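Local coordinates for oxidoreductase (Thermotoga maritima, PDB 1ZH8), which binds NADP and, as a member of the GFO/IDH/MocA oxidoreductase family, probably catalyses alcohol oxidation or the reverse carbonyl reduction with this cofactor, at residues T89-V92 / E93-L96; P97-E100 / K101-K105. One frame throughout, in Å; residues are numbered along the deposited sequence. Where two conformers were deposited one is given.

Contact 1: T89-V92 / E93-L96; sequences TLPV and ELNL. With NAP (NADP nicotinamide-adenine-dinucleotide phosphate), chain D.
Leu90 and Leu94 each place CG anti to their own carbonyl carbon (chi1 -62° and -58°), and the two side chains cross at about a right angle, Leu94 CD1 lying 4.1 Å from Leu90 CB. The same CD1 meets the ring of Pro91 and reaches the adenine of NADP, 3.5 Å from its N6A, while Leu90 CD2 comes to 3.4 Å from N3A of the base. Pro91 CD packs 3.6 Å from C8A, and Leu90 O accepts a 2.8 Å hydrogen bond from O3D of the nicotinamide ribose. The turn is closed by Leu94 N to Pro91 O (2.8 Å, nearly straight at 164°) and by Asn95 N to Val92 O. Asn95 OD1 lies 2.9 Å from a water that accepts from Leu90 N and can donate to OD1, though other acceptors compete for its protons; ND2 is bonded to Ile115 O. Shortened to an alanine here, the side chain loses both links, which would probably leave that water less firmly placed and Ile115 O without this donor. The turn leads from strand 85-88 into helix 95-104, with Trp185 of helix 184-187 against Pro91 and Val92, and Thr89 against helix 28-39.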
ATOM      1  N   THR A  89     -15.142   4.601 -30.369  1.00 33.99           N
ATOM      2  CA  THR A  89     -13.845   4.926 -29.771  1.00 34.63           C
ATOM      3  C   THR A  89     -13.765   6.436 -29.623  1.00 34.62           C
ATOM      4  O   THR A  89     -13.028   7.117 -30.345  1.00 34.57           O
ATOM      5  CB  THR A  89     -12.682   4.400 -30.638  1.00 35.66           C
ATOM      6  OG1 THR A  89     -12.997   4.601 -32.026  1.00 38.16           O
ATOM      7  CG2 THR A  89     -12.487   2.898 -30.395  1.00 36.25           C
ATOM      8  N   LEU A  90     -14.535   6.951 -28.672  1.00 35.35           N
ATOM      9  CA  LEU A  90     -14.818   8.373 -28.566  1.00 34.49           C
ATOM     10  C   LEU A  90     -14.370   8.922 -27.231  1.00 35.68           C
ATOM     11  O   LEU A  90     -14.039   8.142 -26.312  1.00 33.74           O
ATOM     12  CB  LEU A  90     -16.320   8.586 -28.670  1.00 34.33           C
ATOM     13  CG  LEU A  90     -16.898   8.140 -30.002  1.00 37.24           C
ATOM     14  CD1 LEU A  90     -18.384   7.958 -29.873  1.00 37.80           C
ATOM     15  CD2 LEU A  90     -16.573   9.152 -31.047  1.00 36.53           C
ATOM     16  N   PRO A  91     -14.367  10.267 -27.109  1.00 34.99           N
ATOM     17  CA  PRO A  91     -14.290  10.881 -25.797  1.00 35.91           C
ATOM     18  C   PRO A  91     -15.406  10.296 -24.933  1.00 37.14           C
ATOM     19  O   PRO A  91     -16.565  10.224 -25.361  1.00 38.60           O
ATOM     20  CB  PRO A  91     -14.561  12.368 -26.086  1.00 35.97           C
ATOM     21  CG  PRO A  91     -14.095  12.569 -27.484  1.00 36.68           C
ATOM     22  CD  PRO A  91     -14.415  11.268 -28.191  1.00 35.85           C
ATOM     23  N   VAL A  92     -15.058   9.883 -23.728  1.00 36.62           N
ATOM     24  CA  VAL A  92     -15.981   9.178 -22.862  1.00 36.55           C
ATOM     25  C   VAL A  92     -17.322   9.939 -22.618  1.00 37.32           C
ATOM     26  O   VAL A  92     -18.376   9.302 -22.434  1.00 36.99           O
ATOM     27  CB  VAL A  92     -15.247   8.729 -21.568  1.00 36.62           C
ATOM     28  CG1 VAL A  92     -14.658   9.925 -20.841  1.00 43.21           C
ATOM     29  CG2 VAL A  92     -16.143   7.962 -20.650  1.00 39.39           C
ATOM     30  N   GLU A  93     -17.299  11.273 -22.684  1.00 35.25           N
ATOM     31  CA  GLU A  93     -18.533  12.081 -22.554  1.00 37.21           C
ATOM     32  C   GLU A  93     -19.618  11.688 -23.566  1.00 37.01           C
ATOM     33  O   GLU A  93     -20.806  11.965 -23.342  1.00 35.16           O
ATOM     34  CB  GLU A  93     -18.244  13.599 -22.656  1.00 37.69           C
ATOM     35  CG  GLU A  93     -17.844  14.064 -24.047  1.00 41.69           C
ATOM     36  CD  GLU A  93     -17.194  15.441 -24.070  1.00 51.33           C
ATOM     37  OE1 GLU A  93     -17.931  16.460 -24.079  1.00 58.96           O
ATOM     38  OE2 GLU A  93     -15.943  15.513 -24.107  1.00 53.83           O
ATOM     39  N   LEU A  94     -19.203  11.034 -24.659  1.00 35.68           N
ATOM     40  CA  LEU A  94     -20.115  10.672 -25.740  1.00 34.68           C
ATOM     41  C   LEU A  94     -20.717   9.277 -25.645  1.00 34.51           C
ATOM     42  O   LEU A  94     -21.704   9.014 -26.326  1.00 37.52           O
ATOM     43  CB  LEU A  94     -19.451  10.858 -27.117  1.00 34.18           C
ATOM     44  CG  LEU A  94     -18.917  12.252 -27.463  1.00 38.30           C
ATOM     45  CD1 LEU A  94     -18.209  12.210 -28.812  1.00 32.82           C
ATOM     46  CD2 LEU A  94     -20.013  13.366 -27.416  1.00 23.17           C
ATOM     47  N   ASN A  95     -20.142   8.391 -24.829  1.00 33.53           N
ATOM     48  CA  ASN A  95     -20.656   7.016 -24.715  1.00 33.53           C
ATOM     49  C   ASN A  95     -22.166   6.961 -24.547  1.00 33.74           C
ATOM     50  O   ASN A  95     -22.864   6.433 -25.433  1.00 33.38           O
ATOM     51  CB  ASN A  95     -19.964   6.223 -23.595  1.00 33.15           C
ATOM     52  CG  ASN A  95     -18.458   6.062 -23.832  1.00 37.61           C
ATOM     53  OD1 ASN A  95     -17.924   6.507 -24.855  1.00 35.50           O
ATOM     54  ND2 ASN A  95     -17.769   5.424 -22.883  1.00 32.93           N
ATOM     55  N   LEU A  96     -22.673   7.523 -23.442  1.00 32.87           N
ATOM     56  CA  LEU A  96     -24.118   7.464 -23.157  1.00 33.40           C
ATOM     57  C   LEU A  96     -24.990   7.908 -24.352  1.00 34.10           C
ATOM     58  O   LEU A  96     -25.721   7.087 -24.901  1.00 36.20           O
ATOM     59  CB  LEU A  96     -24.506   8.202 -21.854  1.00 32.45           C
ATOM     60  CG  LEU A  96     -26.024   8.350 -21.595  1.00 34.55           C
ATOM     61  CD1 LEU A  96     -26.724   7.009 -21.443  1.00 29.36           C
ATOM     62  CD2 LEU A  96     -26.330   9.242 -20.391  1.00 32.68           C
TER
HETATM   63  PA  NAP D 400      -8.683  10.133 -29.396  1.00 28.47           P
HETATM   64  O1A NAP D 400      -7.425   9.880 -30.145  1.00 32.37           O
HETATM   65  O2A NAP D 400      -8.889  11.549 -29.051  1.00 26.84           O
HETATM   66  O5B NAP D 400      -9.899   9.509 -30.235  1.00 30.12           O
HETATM   67  C5B NAP D 400     -11.181  10.089 -30.169  1.00 31.72           C
HETATM   68  C4B NAP D 400     -11.725  10.177 -31.582  1.00 31.67           C
HETATM   69  O4B NAP D 400     -13.098  10.543 -31.557  1.00 31.92           O
HETATM   70  C3B NAP D 400     -11.009  11.244 -32.402  1.00 29.91           C
HETATM   71  O3B NAP D 400     -10.946  10.727 -33.699  1.00 30.83           O
HETATM   72  C2B NAP D 400     -11.995  12.397 -32.322  1.00 33.34           C
HETATM   73  O2B NAP D 400     -11.973  13.517 -33.200  1.00 39.31           O
HETATM   74  C1B NAP D 400     -13.297  11.636 -32.441  1.00 30.87           C
HETATM   75  N9A NAP D 400     -14.428  12.459 -32.020  1.00 30.92           N
HETATM   76  C8A NAP D 400     -14.450  13.444 -31.056  1.00 28.15           C
HETATM   77  N7A NAP D 400     -15.709  13.931 -30.985  1.00 29.54           N
HETATM   78  C5A NAP D 400     -16.478  13.274 -31.892  1.00 33.50           C
HETATM   79  C6A NAP D 400     -17.818  13.365 -32.249  1.00 31.39           C
HETATM   80  N6A NAP D 400     -18.612  14.250 -31.669  1.00 35.32           N
HETATM   81  N1A NAP D 400     -18.331  12.535 -33.210  1.00 33.09           N
HETATM   82  C2A NAP D 400     -17.510  11.626 -33.834  1.00 36.41           C
HETATM   83  N3A NAP D 400     -16.185  11.535 -33.494  1.00 28.65           N
HETATM   84  C4A NAP D 400     -15.682  12.343 -32.540  1.00 32.47           C
HETATM   85  O3  NAP D 400      -8.648   9.294 -28.036  1.00 25.47           O
HETATM   86  PN  NAP D 400      -8.436   7.702 -27.961  1.00 27.99           P
HETATM   87  O1N NAP D 400      -8.558   6.997 -29.277  1.00 25.81           O
HETATM   88  O2N NAP D 400      -7.255   7.621 -27.114  1.00 28.02           O
HETATM   89  O5D NAP D 400      -9.676   7.182 -27.072  1.00 30.35           O
HETATM   90  C5D NAP D 400     -10.974   6.934 -27.583  1.00 26.73           C
HETATM   91  C4D NAP D 400     -11.661   5.896 -26.698  1.00 27.06           C
HETATM   92  O4D NAP D 400     -10.852   4.727 -26.653  1.00 34.85           O
HETATM   93  C3D NAP D 400     -11.790   6.397 -25.256  1.00 26.91           C
HETATM   94  O3D NAP D 400     -13.039   6.039 -24.712  1.00 31.49           O
HETATM   95  C2D NAP D 400     -10.693   5.689 -24.498  1.00 28.93           C
HETATM   96  O2D NAP D 400     -11.022   5.465 -23.143  1.00 30.92           O
HETATM   97  C1D NAP D 400     -10.549   4.404 -25.300  1.00 31.93           C
HETATM   98  N1N NAP D 400      -9.201   3.857 -25.167  1.00 29.96           N
HETATM   99  C2N NAP D 400      -9.068   2.592 -24.669  1.00 29.38           C
HETATM  100  C3N NAP D 400      -7.803   2.019 -24.508  1.00 33.96           C
HETATM  101  C7N NAP D 400      -7.664   0.554 -24.173  1.00 35.45           C
HETATM  102  O7N NAP D 400      -6.354   0.071 -23.998  1.00 31.58           O
HETATM  103  N7N NAP D 400      -8.738  -0.252 -24.057  1.00 28.13           N
HETATM  104  C4N NAP D 400      -6.668   2.756 -24.873  1.00 31.76           C
HETATM  105  C5N NAP D 400      -6.814   4.047 -25.397  1.00 35.40           C
HETATM  106  C6N NAP D 400      -8.094   4.591 -25.539  1.00 36.13           C
HETATM  107  P2B NAP D 400     -11.280  13.768 -34.632  1.00 37.42           P
HETATM  108  O1X NAP D 400     -12.146  13.259 -35.764  1.00 37.87           O
HETATM  109  O2X NAP D 400      -9.938  13.079 -34.721  1.00 37.32           O
HETATM  110  O3X NAP D 400     -11.133  15.273 -34.707  1.00 38.21           O
HETATM  111  O   HOH W   1     -15.872   5.430 -26.535  1.00 26.57           O
HETATM  112  O   HOH W   2     -20.986   8.917 -21.471  1.00 25.53           O

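Contact 2: P97-E100 / K101-K105; sequences PFIE and KALRK
Ile99 and Leu103, one helical turn apart, lie side by side and point the same way, with Ile99 CG2 4.1 Å from Leu103 CD1. This is the closely packed part of the contact: Ile99 is buried against Val109 and Cys111 of strand 108-112 and Val125 of helix 119-131, Ala102 turns its methyl to Val109, and Leu103 rests on Leu128. Phe98, also buried, stacks its ring with that of Tyr74, whose hydroxyl is hydrogen-bonded to Phe98 O. That oxygen also receives Ala102 N at 3.0 Å, so two bonds grip it. The backbone ladder continues with Lys101 N to Pro97 O, Leu103 N to Ile99 O and Arg104 N to Glu100 O.

The polar flank is looser. Glu100 holds CG anti to the backbone N (chi1 -168°) and stays extended, which sets its carboxylate alongside the Arg104 side chain. OE2 approaches the edge of the guanidinium near its plane, the two flat groups 27° apart, but stops 3.8 Å from Arg104 NE: a long salt bridge at an exposed arginine. Lys101 was modelled in two conformers; in one its NZ lies obliquely 4.0 Å from Phe98 CE1, so this approach and its long, weak ion pair with Glu75 are doubtful. An amphipathic helix of this kind, its apolar face laid on a parallel sheet, is the crossover element of a beta-alpha-beta unit, here strand 85-88, helix 95-104 and strand 108-112 of the Rossmann fold.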
ATOM      1  N   PRO A  97     -24.910   9.188 -24.768  1.00 35.04           N
ATOM      2  CA  PRO A  97     -25.842   9.574 -25.849  1.00 35.61           C
ATOM      3  C   PRO A  97     -25.690   8.742 -27.123  1.00 36.47           C
ATOM      4  O   PRO A  97     -26.695   8.474 -27.785  1.00 38.88           O
ATOM      5  CB  PRO A  97     -25.517  11.061 -26.111  1.00 32.89           C
ATOM      6  CG  PRO A  97     -24.183  11.289 -25.501  1.00 33.64           C
ATOM      7  CD  PRO A  97     -24.069  10.327 -24.336  1.00 35.12           C
ATOM      8  N   PHE A  98     -24.471   8.304 -27.440  1.00 36.20           N
ATOM      9  CA  PHE A  98     -24.233   7.555 -28.682  1.00 35.69           C
ATOM     10  C   PHE A  98     -24.727   6.105 -28.600  1.00 35.20           C
ATOM     11  O   PHE A  98     -25.270   5.568 -29.568  1.00 36.40           O
ATOM     12  CB  PHE A  98     -22.763   7.625 -29.098  1.00 34.52           C
ATOM     13  CG  PHE A  98     -22.403   8.863 -29.872  1.00 34.97           C
ATOM     14  CD1 PHE A  98     -22.970  10.101 -29.556  1.00 38.04           C
ATOM     15  CD2 PHE A  98     -21.486   8.795 -30.927  1.00 28.29           C
ATOM     16  CE1 PHE A  98     -22.635  11.257 -30.293  1.00 35.68           C
ATOM     17  CE2 PHE A  98     -21.128   9.920 -31.642  1.00 29.35           C
ATOM     18  CZ  PHE A  98     -21.701  11.159 -31.339  1.00 33.29           C
ATOM     19  N   ILE A  99     -24.565   5.486 -27.436  1.00 35.52           N
ATOM     20  CA  ILE A  99     -25.142   4.164 -27.189  1.00 34.45           C
ATOM     21  C   ILE A  99     -26.659   4.238 -27.356  1.00 35.26           C
ATOM     22  O   ILE A  99     -27.256   3.404 -28.045  1.00 35.59           O
ATOM     23  CB  ILE A  99     -24.733   3.602 -25.803  1.00 34.19           C
ATOM     24  CG1 ILE A  99     -23.252   3.187 -25.823  1.00 28.30           C
ATOM     25  CG2 ILE A  99     -25.667   2.441 -25.373  1.00 29.44           C
ATOM     26  CD1 ILE A  99     -22.621   2.979 -24.430  1.00 28.89           C
ATOM     27  N   GLU A 100     -27.269   5.259 -26.764  1.00 34.79           N
ATOM     28  CA  GLU A 100     -28.717   5.424 -26.863  1.00 35.87           C
ATOM     29  C   GLU A 100     -29.163   5.603 -28.305  1.00 36.72           C
ATOM     30  O   GLU A 100     -30.197   5.052 -28.706  1.00 38.14           O
ATOM     31  CB  GLU A 100     -29.228   6.603 -26.022  1.00 34.80           C
ATOM     32  CG  GLU A 100     -30.754   6.592 -25.883  1.00 34.98           C
ATOM     33  CD  GLU A 100     -31.291   7.626 -24.917  1.00 41.44           C
ATOM     34  OE1 GLU A 100     -30.486   8.304 -24.243  1.00 49.18           O
ATOM     35  OE2 GLU A 100     -32.532   7.765 -24.831  1.00 43.65           O
ATOM     36  N   LYS A 101     -28.408   6.384 -29.079  1.00 35.72           N
ATOM     37  CA  LYS A 101     -28.760   6.580 -30.486  1.00 35.91           C
ATOM     38  C   LYS A 101     -28.724   5.226 -31.218  1.00 36.32           C
ATOM     39  O   LYS A 101     -29.645   4.897 -31.956  1.00 37.69           O
ATOM     40  CB  LYS A 101     -27.846   7.611 -31.160  1.00 35.11           C
ATOM     41  CG  LYS A 101     -28.316   9.046 -31.003  1.00 32.62           C
ATOM     42  CD  LYS A 101     -27.161  10.051 -31.093  1.00 37.01           C
ATOM     43  CE  LYS A 101     -27.615  11.451 -30.654  0.50 35.88           C
ATOM     44  NZ  LYS A 101     -26.485  12.384 -30.351  0.50 30.89           N
ATOM     45  N   ALA A 102     -27.684   4.430 -30.974  1.00 35.07           N
ATOM     46  CA  ALA A 102     -27.552   3.136 -31.633  1.00 34.01           C
ATOM     47  C   ALA A 102     -28.720   2.188 -31.302  1.00 34.67           C
ATOM     48  O   ALA A 102     -29.298   1.564 -32.192  1.00 33.71           O
ATOM     49  CB  ALA A 102     -26.220   2.507 -31.280  1.00 31.58           C
ATOM     50  N   LEU A 103     -29.065   2.084 -30.021  1.00 35.08           N
ATOM     51  CA  LEU A 103     -30.136   1.196 -29.599  1.00 35.56           C
ATOM     52  C   LEU A 103     -31.475   1.652 -30.141  1.00 38.75           C
ATOM     53  O   LEU A 103     -32.307   0.809 -30.506  1.00 39.89           O
ATOM     54  CB  LEU A 103     -30.194   1.054 -28.080  1.00 33.76           C
ATOM     55  CG  LEU A 103     -28.932   0.569 -27.346  1.00 34.11           C
ATOM     56  CD1 LEU A 103     -29.235   0.517 -25.872  1.00 35.49           C
ATOM     57  CD2 LEU A 103     -28.398  -0.782 -27.834  1.00 24.72           C
ATOM     58  N   ARG A 104     -31.683   2.970 -30.216  1.00 39.39           N
ATOM     59  CA  ARG A 104     -32.911   3.516 -30.817  1.00 40.33           C
ATOM     60  C   ARG A 104     -33.092   3.130 -32.283  1.00 40.27           C
ATOM     61  O   ARG A 104     -34.227   2.995 -32.752  1.00 39.27           O
ATOM     62  CB  ARG A 104     -32.980   5.031 -30.680  1.00 41.59           C
ATOM     63  CG  ARG A 104     -33.465   5.494 -29.340  1.00 44.79           C
ATOM     64  CD  ARG A 104     -33.532   6.990 -29.304  1.00 50.34           C
ATOM     65  NE  ARG A 104     -34.289   7.447 -28.144  1.00 54.58           N
ATOM     66  CZ  ARG A 104     -35.616   7.554 -28.100  1.00 56.65           C
ATOM     67  NH1 ARG A 104     -36.371   7.234 -29.153  1.00 53.29           N
ATOM     68  NH2 ARG A 104     -36.191   7.990 -26.990  1.00 54.86           N
ATOM     69  N   LYS A 105     -31.973   2.964 -32.993  1.00 39.70           N
ATOM     70  CA  LYS A 105     -31.978   2.514 -34.389  1.00 39.48           C
ATOM     71  C   LYS A 105     -31.925   0.994 -34.554  1.00 39.48           C
ATOM     72  O   LYS A 105     -31.889   0.500 -35.676  1.00 40.03           O
ATOM     73  CB  LYS A 105     -30.827   3.160 -35.161  1.00 39.40           C
ATOM     74  CG  LYS A 105     -31.285   4.207 -36.188  1.00 45.79           C
ATOM     75  CD  LYS A 105     -31.778   5.498 -35.550  1.00 44.60           C
ATOM     76  CE  LYS A 105     -32.425   6.427 -36.584  1.00 49.13           C
ATOM     77  NZ  LYS A 105     -33.637   5.861 -37.265  1.00 48.34           N
TER

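Overall arrangement
From the N-terminal side, the chain leaves strand 85-88 at the NADP site, and contact 1 closes the turn of residues 91-95 that leads into helix 95-104. Contact 2 follows directly, residues 97-105 carrying the same helix to its end before strand 108-112. The two are therefore consecutive, neither enclosing nor crossing the other, and their centres lie about 12 Å apart. They meet where Leu90 CD1 packs 3.4 Å from Phe98 CD2, so the cofactor-binding loop leans on the first turns of the helix behind it. Together they link the loop after strand 85-88 and strand 108-112 to helices 74-79 and 119-131.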